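Local coordinates for protein putative superoxide reductase (PDB 3QZB) that probably reduces superoxide to hydrogen peroxide at a mononuclear iron site, using electrons delivered by rubredoxin, at residues Val32-Glu37 and Val48-Lys53; Thr61-Arg66 and Ser125-His130; Arg66-Phe71 and Tyr86-His91. One frame throughout, in Å; residues are numbered along the deposited sequence.

Interaction 1. Residues Val32-Glu37 and Val48-Lys53; sequences VIEAPE and VVTVGK
V32, E34 and V48 bury the most surface in this antiparallel pairing of an edge strand, 31-34, with strand 44-51. Two hydrogen-bonded pairs fix the register: V32 N reaches T50 O at 2.9 Å, and E34 N meets V48 O at 2.8 Å, each bond being returned by the partner's own N-H. I33 and V49 form the non-hydrogen-bonded pair between them; their side chains face the other sheet of the immunoglobulin-like sandwich, I33 on A123 and V49 on I68. On the face of V32, E34, V48 and T50, the CG2 branch of V32 lies against K53 CB at 3.8 Å, the two side chains crossing at about a right angle. E34, extended beyond CG, passes V48 CG1 and presents OE2 to K53 NZ at 3.4 Å, a salt bridge whose hydrogen bond is weak. K53 can meet it because its chain bends at chi2 (67°). A water donates to E34 OE2 at 2.6 Å and accepts from K53 NZ, while a second lies 2.6 Å from the same oxygen and bridges it to V32 O and T50 OG1. The chemistry implies a hydrated, loosely held charge pair on the outer face, with the register set mainly by backbone bonds.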
loop_
_atom_site.group_PDB
_atom_site.type_symbol
_atom_site.label_atom_id
_atom_site.label_comp_id
_atom_site.label_asym_id
_atom_site.label_seq_id
_atom_site.Cartn_x
_atom_site.Cartn_y
_atom_site.Cartn_z
ATOM N N VAL A 32 -10.423 11.198 -12.696
ATOM C CA VAL A 32 -10.279 11.687 -14.045
ATOM C C VAL A 32 -8.849 11.459 -14.551
ATOM O O VAL A 32 -7.896 11.890 -13.908
ATOM C CB VAL A 32 -10.643 13.166 -14.167
ATOM C CG1 VAL A 32 -10.430 13.652 -15.616
ATOM C CG2 VAL A 32 -12.108 13.381 -13.708
ATOM N N ILE A 33 -8.736 10.711 -15.649
ATOM C CA ILE A 33 -7.455 10.362 -16.270
ATOM C C ILE A 33 -7.060 11.433 -17.288
ATOM O O ILE A 33 -7.897 11.817 -18.129
ATOM C CB ILE A 33 -7.585 9.028 -17.012
ATOM C CG1 ILE A 33 -7.880 7.871 -16.038
ATOM C CG2 ILE A 33 -6.248 8.717 -17.761
ATOM C CD1 ILE A 33 -8.471 6.641 -16.708
ATOM N N GLU A 34 -5.818 11.882 -17.225
ATOM C CA GLU A 34 -5.206 12.685 -18.288
ATOM C C GLU A 34 -3.988 11.915 -18.788
ATOM O O GLU A 34 -3.049 11.685 -18.046
ATOM C CB GLU A 34 -4.783 14.018 -17.754
ATOM C CG GLU A 34 -5.949 14.853 -17.287
ATOM C CD GLU A 34 -5.489 16.128 -16.604
ATOM O OE1 GLU A 34 -5.100 17.087 -17.320
ATOM O OE2 GLU A 34 -5.499 16.208 -15.369
ATOM N N ALA A 35 -4.045 11.526 -20.049
ATOM C CA ALA A 35 -2.949 10.765 -20.666
ATOM C C ALA A 35 -3.052 11.026 -22.166
ATOM O O ALA A 35 -4.144 11.222 -22.679
ATOM C CB ALA A 35 -3.101 9.250 -20.371
ATOM N N PRO A 36 -1.941 10.947 -22.891
ATOM C CA PRO A 36 -1.989 11.092 -24.356
ATOM C C PRO A 36 -2.798 9.989 -25.023
ATOM O O PRO A 36 -2.829 8.855 -24.558
ATOM C CB PRO A 36 -0.542 11.023 -24.774
ATOM C CG PRO A 36 0.223 10.657 -23.634
ATOM C CD PRO A 36 -0.602 10.635 -22.386
ATOM N N GLU A 37 -3.365 10.322 -26.173
ATOM C CA GLU A 37 -4.095 9.335 -26.941
ATOM C C GLU A 37 -3.166 8.267 -27.550
ATOM O O GLU A 37 -3.540 7.100 -27.689
ATOM C CB GLU A 37 -4.850 10.049 -28.083
ATOM C CG GLU A 37 -5.595 9.204 -29.016
ATOM C CD GLU A 37 -6.499 10.008 -29.964
ATOM O OE1 GLU A 37 -6.183 11.195 -30.243
ATOM O OE2 GLU A 37 -7.501 9.421 -30.435
ATOM N N VAL A 48 -1.806 11.440 -15.394
ATOM C CA VAL A 48 -2.308 12.184 -14.227
ATOM C C VAL A 48 -3.692 11.645 -13.914
ATOM O O VAL A 48 -4.537 11.463 -14.804
ATOM C CB VAL A 48 -2.373 13.702 -14.489
ATOM C CG1 VAL A 48 -2.709 14.439 -13.181
ATOM C CG2 VAL A 48 -1.064 14.215 -15.056
ATOM N N VAL A 49 -3.939 11.376 -12.628
ATOM C CA VAL A 49 -5.296 10.993 -12.199
ATOM C C VAL A 49 -5.668 11.896 -11.010
ATOM O O VAL A 49 -4.877 12.084 -10.099
ATOM C CB VAL A 49 -5.410 9.529 -11.798
ATOM C CG1 VAL A 49 -6.859 9.181 -11.533
ATOM C CG2 VAL A 49 -4.808 8.601 -12.856
ATOM N N THR A 50 -6.866 12.480 -11.096
ATOM C CA THR A 50 -7.346 13.449 -10.102
ATOM C C THR A 50 -8.772 13.135 -9.708
ATOM O O THR A 50 -9.627 12.944 -10.549
ATOM C CB THR A 50 -7.309 14.866 -10.703
ATOM O OG1 THR A 50 -6.005 15.128 -11.260
ATOM C CG2 THR A 50 -7.649 15.930 -9.670
ATOM N N VAL A 51 -9.030 13.076 -8.408
ATOM C CA VAL A 51 -10.435 13.045 -7.903
ATOM C C VAL A 51 -10.732 14.488 -7.444
ATOM O O VAL A 51 -9.930 15.139 -6.833
ATOM C CB VAL A 51 -10.582 12.037 -6.752
ATOM C CG1 VAL A 51 -11.991 12.081 -6.152
ATOM C CG2 VAL A 51 -10.262 10.610 -7.246
ATOM N N GLY A 52 -11.938 14.919 -7.770
ATOM C CA GLY A 52 -12.415 16.228 -7.356
ATOM C C GLY A 52 -11.916 17.206 -8.352
ATOM O O GLY A 52 -11.665 18.325 -7.986
ATOM N N LYS A 53 -11.759 16.747 -9.601
ATOM C CA LYS A 53 -11.165 17.484 -10.691
ATOM C C LYS A 53 -11.897 18.796 -11.031
ATOM O O LYS A 53 -11.302 19.867 -11.073
ATOM C CB LYS A 53 -11.079 16.583 -11.931
ATOM C CG LYS A 53 -10.578 17.230 -13.172
ATOM C CD LYS A 53 -9.129 17.639 -13.060
ATOM C CE LYS A 53 -8.619 18.115 -14.441
ATOM N NZ LYS A 53 -7.338 18.855 -14.360
HETATM O O HOH W 1 -6.390 14.280 -13.888
HETATM O O HOH W 2 -4.412 18.058 -13.987
#

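Interaction 2. Residues Thr61-Arg66 and Ser125-His130; sequences TEHHIR and SYCNIH. With FE (Fe (III) ion), chain B.
With CG anti to the backbone N (chi1 -179°), H63 swings its ring toward C127, whose SG takes the same setting (175°), and both meet at the iron. H63 NE2 binds the metal at 2.2 Å, C127 SG at 2.3 Å and H130 ND1 at 2.2 Å; H29 and H57 complete the five-ligand site. The sulfur lies in the plane of the H63 ring at its edge, whereas I129 CD1 covers one face, 3.6 Å from the centroid, as a CH-pi contact. I129 N also gives a nearly straight hydrogen bond to C127 SG, consistent with tuning of the thiolate's electron donation. N128 fastens the two loops together. Its amide stacks over the H64 ring, planes 25° apart, ND2 donating to E62 O at 3.0 Å and OD1 accepting from H64 N at 3.0 Å; both donors stand well above the carbonyl planes they address. H64, whose ND1 bonds to T60 O, accepts from R66 NE at NE2, and N128 CB sits over one face of that guanidinium, whose NH1 bonds N89 O and NH2 salt-bridges E93, both of the second subunit. I65 and C127 form a non-hydrogen-bonded antiparallel pair, and R66 N bonds to Y126 O at 2.9 Å. The site lies where strand 65-74 begins and strand 119-127 ends, neighbours in one sheet, while I65 packs on V51 of strand 44-51 in the other.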
loop_
_atom_site.group_PDB
_atom_site.type_symbol
_atom_site.label_atom_id
_atom_site.label_comp_id
_atom_site.label_asym_id
_atom_site.label_seq_id
_atom_site.Cartn_x
_atom_site.Cartn_y
_atom_site.Cartn_z
ATOM N N THR A 61 -10.352 15.104 8.288
ATOM C CA THR A 61 -10.033 13.921 8.965
ATOM C C THR A 61 -11.164 12.871 8.846
ATOM O O THR A 61 -10.925 11.684 8.720
ATOM C CB THR A 61 -9.721 14.263 10.445
ATOM O OG1 THR A 61 -8.612 15.206 10.534
ATOM C CG2 THR A 61 -9.419 13.024 11.297
ATOM N N GLU A 62 -12.419 13.329 8.860
ATOM C CA GLU A 62 -13.570 12.469 8.787
ATOM C C GLU A 62 -13.924 11.968 7.394
ATOM O O GLU A 62 -14.535 10.907 7.278
ATOM C CB GLU A 62 -14.804 13.184 9.413
ATOM C CG GLU A 62 -14.600 13.647 10.855
ATOM C CD GLU A 62 -13.713 14.923 11.054
ATOM O OE1 GLU A 62 -13.429 15.706 10.101
ATOM O OE2 GLU A 62 -13.350 15.175 12.247
ATOM N N HIS A 63 -13.556 12.739 6.361
ATOM C CA HIS A 63 -14.021 12.455 4.999
ATOM C C HIS A 63 -12.923 12.848 4.026
ATOM O O HIS A 63 -12.625 14.025 3.854
ATOM C CB HIS A 63 -15.292 13.228 4.688
ATOM C CG HIS A 63 -15.852 12.978 3.324
ATOM N ND1 HIS A 63 -16.663 13.894 2.707
ATOM C CD2 HIS A 63 -15.669 11.958 2.436
ATOM C CE1 HIS A 63 -16.977 13.428 1.501
ATOM N NE2 HIS A 63 -16.385 12.242 1.304
ATOM N N HIS A 64 -12.399 11.868 3.285
ATOM C CA HIS A 64 -11.296 12.109 2.371
ATOM C C HIS A 64 -11.144 10.980 1.393
ATOM O O HIS A 64 -11.547 9.841 1.656
ATOM C CB HIS A 64 -9.982 12.293 3.179
ATOM C CG HIS A 64 -9.711 11.165 4.151
ATOM N ND1 HIS A 64 -9.954 11.297 5.499
ATOM C CD2 HIS A 64 -9.252 9.906 3.983
ATOM C CE1 HIS A 64 -9.647 10.153 6.091
ATOM N NE2 HIS A 64 -9.259 9.281 5.197
ATOM N N ILE A 65 -10.529 11.294 0.267
ATOM C CA ILE A 65 -10.080 10.243 -0.677
ATOM C C ILE A 65 -8.801 9.609 -0.179
ATOM O O ILE A 65 -7.829 10.263 0.132
ATOM C CB ILE A 65 -9.857 10.870 -2.061
ATOM C CG1 ILE A 65 -11.109 11.604 -2.575
ATOM C CG2 ILE A 65 -9.345 9.798 -3.052
ATOM C CD1 ILE A 65 -12.339 10.741 -2.635
ATOM N N ARG A 66 -8.828 8.290 -0.053
ATOM C CA ARG A 66 -7.715 7.509 0.466
ATOM C C ARG A 66 -6.642 7.179 -0.586
ATOM O O ARG A 66 -5.463 7.175 -0.255
ATOM C CB ARG A 66 -8.265 6.185 1.003
ATOM C CG ARG A 66 -9.124 6.291 2.265
ATOM C CD ARG A 66 -8.282 6.405 3.492
ATOM N NE ARG A 66 -9.031 6.360 4.743
ATOM C CZ ARG A 66 -9.538 5.271 5.268
ATOM N NH1 ARG A 66 -9.394 4.098 4.693
ATOM N NH2 ARG A 66 -10.205 5.333 6.429
ATOM N N SER A 125 -10.574 4.606 -7.665
ATOM C CA SER A 125 -10.317 5.425 -6.486
ATOM C C SER A 125 -11.250 5.060 -5.354
ATOM O O SER A 125 -12.325 4.464 -5.599
ATOM C CB SER A 125 -10.420 6.909 -6.829
ATOM O OG SER A 125 -11.683 7.222 -7.329
ATOM N N TYR A 126 -10.871 5.417 -4.146
ATOM C CA TYR A 126 -11.576 5.016 -2.941
ATOM C C TYR A 126 -11.689 6.207 -1.998
ATOM O O TYR A 126 -10.697 6.799 -1.613
ATOM C CB TYR A 126 -10.800 3.870 -2.244
ATOM C CG TYR A 126 -11.464 3.390 -0.979
ATOM C CD1 TYR A 126 -12.723 2.813 -0.992
ATOM C CD2 TYR A 126 -10.850 3.560 0.220
ATOM C CE1 TYR A 126 -13.346 2.452 0.197
ATOM C CE2 TYR A 126 -11.457 3.194 1.430
ATOM C CZ TYR A 126 -12.708 2.658 1.390
ATOM O OH TYR A 126 -13.384 2.325 2.566
ATOM N N CYS A 127 -12.945 6.493 -1.611
ATOM C CA CYS A 127 -13.287 7.460 -0.566
ATOM C C CYS A 127 -13.532 6.701 0.708
ATOM O O CYS A 127 -14.056 5.592 0.707
ATOM C CB CYS A 127 -14.534 8.220 -1.014
ATOM S SG CYS A 127 -15.102 9.345 0.317
ATOM N N ASN A 128 -13.103 7.275 1.817
ATOM C CA ASN A 128 -13.265 6.588 3.119
ATOM C C ASN A 128 -14.728 6.373 3.530
ATOM O O ASN A 128 -14.981 5.492 4.354
ATOM C CB ASN A 128 -12.470 7.241 4.234
ATOM C CG ASN A 128 -13.069 8.527 4.731
ATOM O OD1 ASN A 128 -13.703 9.273 3.978
ATOM N ND2 ASN A 128 -12.838 8.835 6.014
ATOM N N ILE A 129 -15.687 7.111 2.932
ATOM C CA ILE A 129 -17.089 6.900 3.250
ATOM C C ILE A 129 -17.977 6.694 2.037
ATOM O O ILE A 129 -19.118 6.294 2.189
ATOM C CB ILE A 129 -17.656 8.053 4.154
ATOM C CG1 ILE A 129 -17.757 9.362 3.391
ATOM C CG2 ILE A 129 -16.843 8.145 5.425
ATOM C CD1 ILE A 129 -18.247 10.545 4.240
ATOM N N HIS A 130 -17.493 6.951 0.798
ATOM C CA HIS A 130 -18.300 6.818 -0.394
ATOM C C HIS A 130 -17.795 5.737 -1.370
ATOM O O HIS A 130 -18.166 5.732 -2.555
ATOM C CB HIS A 130 -18.406 8.147 -1.149
ATOM C CG HIS A 130 -19.090 9.225 -0.351
ATOM N ND1 HIS A 130 -18.474 10.427 -0.008
ATOM C CD2 HIS A 130 -20.366 9.289 0.136
ATOM C CE1 HIS A 130 -19.351 11.152 0.655
ATOM N NE2 HIS A 130 -20.493 10.510 0.760
HETATM FE FE FE B . -16.450 11.065 -0.500
HETATM O O HOH W 3 -11.974 2.061 4.595
#

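Interaction 3. Residues Arg66-Phe71 and Tyr86-His91; sequences RWIKVF and YEFNAH
I68 and F88 meet on the inner side of a beta hairpin, strands 65-74 and 81-87, within the immunoglobulin-like sandwich. The F88 ring crosses the I68 side chain obliquely, its CE2 lying 3.8 Å from I68 CD1, and I68 CG1 lies in the ring plane at the edge. F88 chi1 (-46°) sets CG beside the backbone N, which turns the ring toward strand 65-74, where CE2 also approaches I68 N at 3.6 Å. Y86 points to the same face as I68. Its ring reaches across to V70 on the partner strand, CE2 standing 4.0 Å from CG2, and its hydroxyl bonds T111. On the opposite face W67 and E87 form a non-hydrogen-bonded pair; W67 CB lies beside E87 CA, but the indole turns away to Y126 and to E82 of the third subunit. Backbone bonds hold the register: I68 N to Y86 O at 3.0 Å, Y86 N to I68 O at 2.8 Å, and F88 N to R66 O with an N-H...O angle of 178°. Were F88 an alanine, a gap would probably open beside I68 CD1, and T105 and P107 would lose the ring they pack on. Beside N89, whose ND2 bonds to E82 OE1 of the fourth subunit, a water donates to both R66 O and N89 OD1, 2.8 Å from each oxygen.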
loop_
_atom_site.group_PDB
_atom_site.type_symbol
_atom_site.label_atom_id
_atom_site.label_comp_id
_atom_site.label_asym_id
_atom_site.label_seq_id
_atom_site.Cartn_x
_atom_site.Cartn_y
_atom_site.Cartn_z
ATOM N N ARG A 66 -8.828 8.290 -0.053
ATOM C CA ARG A 66 -7.715 7.509 0.466
ATOM C C ARG A 66 -6.642 7.179 -0.586
ATOM O O ARG A 66 -5.463 7.175 -0.255
ATOM C CB ARG A 66 -8.265 6.185 1.003
ATOM C CG ARG A 66 -9.124 6.291 2.265
ATOM C CD ARG A 66 -8.282 6.405 3.492
ATOM N NE ARG A 66 -9.031 6.360 4.743
ATOM C CZ ARG A 66 -9.538 5.271 5.268
ATOM N NH1 ARG A 66 -9.394 4.098 4.693
ATOM N NH2 ARG A 66 -10.205 5.333 6.429
ATOM N N TRP A 67 -7.067 6.841 -1.792
ATOM C CA TRP A 67 -6.135 6.365 -2.829
ATOM C C TRP A 67 -6.737 6.413 -4.186
ATOM O O TRP A 67 -7.943 6.426 -4.375
ATOM C CB TRP A 67 -5.549 4.983 -2.457
ATOM C CG TRP A 67 -6.507 3.859 -2.155
ATOM C CD1 TRP A 67 -6.754 3.352 -0.913
ATOM C CD2 TRP A 67 -7.372 3.093 -3.051
ATOM N NE1 TRP A 67 -7.596 2.291 -0.968
ATOM C CE2 TRP A 67 -8.007 2.100 -2.264
ATOM C CE3 TRP A 67 -7.654 3.119 -4.411
ATOM C CZ2 TRP A 67 -8.876 1.155 -2.801
ATOM C CZ3 TRP A 67 -8.512 2.194 -4.939
ATOM C CH2 TRP A 67 -9.104 1.216 -4.141
ATOM N N ILE A 68 -5.814 6.349 -5.166
ATOM C CA ILE A 68 -6.073 6.044 -6.564
ATOM C C ILE A 68 -5.150 4.871 -6.907
ATOM O O ILE A 68 -3.979 4.881 -6.486
ATOM C CB ILE A 68 -5.728 7.244 -7.441
ATOM C CG1 ILE A 68 -6.774 8.353 -7.290
ATOM C CG2 ILE A 68 -5.561 6.824 -8.929
ATOM C CD1 ILE A 68 -6.276 9.716 -7.744
ATOM N N LYS A 69 -5.656 3.885 -7.642
ATOM C CA LYS A 69 -4.780 2.918 -8.286
ATOM C C LYS A 69 -5.063 2.921 -9.735
ATOM O O LYS A 69 -6.146 3.297 -10.196
ATOM C CB LYS A 69 -4.779 1.544 -7.599
ATOM C CG LYS A 69 -6.063 0.791 -7.655
ATOM C CD LYS A 69 -5.943 -0.626 -7.084
ATOM C CE LYS A 69 -5.354 -0.763 -5.693
ATOM N NZ LYS A 69 -6.015 0.086 -4.634
ATOM N N VAL A 70 -4.061 2.507 -10.525
ATOM C CA VAL A 70 -4.150 2.492 -11.971
ATOM C C VAL A 70 -3.820 1.075 -12.437
ATOM O O VAL A 70 -2.895 0.455 -11.949
ATOM C CB VAL A 70 -3.204 3.490 -12.583
ATOM C CG1 VAL A 70 -3.155 3.393 -14.144
ATOM C CG2 VAL A 70 -3.561 4.938 -12.146
ATOM N N PHE A 71 -4.629 0.582 -13.361
ATOM C CA PHE A 71 -4.402 -0.673 -14.048
ATOM C C PHE A 71 -4.179 -0.389 -15.546
ATOM O O PHE A 71 -4.737 0.557 -16.101
ATOM C CB PHE A 71 -5.589 -1.627 -13.893
ATOM C CG PHE A 71 -5.748 -2.135 -12.464
ATOM C CD1 PHE A 71 -5.092 -3.286 -12.045
ATOM C CD2 PHE A 71 -6.590 -1.477 -11.573
ATOM C CE1 PHE A 71 -5.212 -3.735 -10.770
ATOM C CE2 PHE A 71 -6.749 -1.944 -10.253
ATOM C CZ PHE A 71 -6.073 -3.083 -9.874
ATOM N N TYR A 86 -1.508 4.590 -5.241
ATOM C CA TYR A 86 -1.015 5.910 -4.825
ATOM C C TYR A 86 -1.908 6.385 -3.670
ATOM O O TYR A 86 -3.098 6.668 -3.879
ATOM C CB TYR A 86 -1.076 6.875 -6.033
ATOM C CG TYR A 86 -0.481 6.273 -7.300
ATOM C CD1 TYR A 86 0.911 6.222 -7.470
ATOM C CD2 TYR A 86 -1.284 5.660 -8.234
ATOM C CE1 TYR A 86 1.481 5.564 -8.604
ATOM C CE2 TYR A 86 -0.715 5.036 -9.345
ATOM C CZ TYR A 86 0.628 4.970 -9.526
ATOM O OH TYR A 86 1.115 4.331 -10.650
ATOM N N GLU A 87 -1.332 6.376 -2.490
ATOM C CA GLU A 87 -2.066 6.629 -1.271
ATOM C C GLU A 87 -1.869 8.071 -0.825
ATOM O O GLU A 87 -0.738 8.552 -0.818
ATOM C CB GLU A 87 -1.600 5.673 -0.170
ATOM C CG GLU A 87 -1.886 4.247 -0.478
ATOM C CD GLU A 87 -1.534 3.318 0.647
ATOM O OE1 GLU A 87 -1.126 3.740 1.738
ATOM O OE2 GLU A 87 -1.635 2.074 0.413
ATOM N N PHE A 88 -2.949 8.670 -0.354
ATOM C CA PHE A 88 -3.000 10.062 0.113
ATOM C C PHE A 88 -3.311 9.983 1.603
ATOM O O PHE A 88 -4.492 9.716 1.921
ATOM C CB PHE A 88 -4.060 10.828 -0.670
ATOM C CG PHE A 88 -3.966 10.576 -2.156
ATOM C CD1 PHE A 88 -2.789 10.891 -2.863
ATOM C CD2 PHE A 88 -5.004 10.019 -2.848
ATOM C CE1 PHE A 88 -2.712 10.602 -4.227
ATOM C CE2 PHE A 88 -4.876 9.731 -4.190
ATOM C CZ PHE A 88 -3.728 10.030 -4.876
ATOM N N ASN A 89 -2.296 10.121 2.458
ATOM C CA ASN A 89 -2.414 9.628 3.804
ATOM C C ASN A 89 -2.438 10.666 4.911
ATOM O O ASN A 89 -2.506 10.313 6.083
ATOM C CB ASN A 89 -1.370 8.554 4.086
ATOM C CG ASN A 89 -1.603 7.297 3.266
ATOM O OD1 ASN A 89 -2.710 7.105 2.757
ATOM N ND2 ASN A 89 -0.576 6.446 3.120
ATOM N N ALA A 90 -2.383 11.956 4.564
ATOM C CA ALA A 90 -2.484 13.029 5.547
ATOM C C ALA A 90 -3.785 13.772 5.338
ATOM O O ALA A 90 -4.090 14.183 4.205
ATOM C CB ALA A 90 -1.304 13.983 5.425
ATOM N N HIS A 91 -4.555 13.934 6.415
ATOM C CA HIS A 91 -5.874 14.551 6.342
ATOM C C HIS A 91 -6.126 15.471 7.539
ATOM O O HIS A 91 -7.252 15.529 8.028
ATOM C CB HIS A 91 -6.997 13.527 6.188
ATOM C CG HIS A 91 -6.680 12.477 5.179
ATOM N ND1 HIS A 91 -6.720 12.704 3.826
ATOM C CD2 HIS A 91 -6.254 11.223 5.352
ATOM C CE1 HIS A 91 -6.310 11.602 3.206
ATOM N NE2 HIS A 91 -6.045 10.690 4.115
HETATM O O HOH W 4 -4.400 5.306 1.510
#

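From the N terminus, interaction 1 comes first: strand 31-34 pairs with 44-51 across a short connection, closing a loop with 10 residues between its segments, before either of the others opens. Interaction 2 then spans a long excursion, 58 residues between 61-66 and 125-130, and within that span interaction 3 closes the hairpin from 66-71 to 86-91. The two share R66, so strand 65-74 is paired with 119-127 on one side and with 81-87 on the other. Interaction 1 belongs to the facing sheet: V49 packs against I68 and V70, and V51 against I65 and S125, joining the two halves of the sandwich.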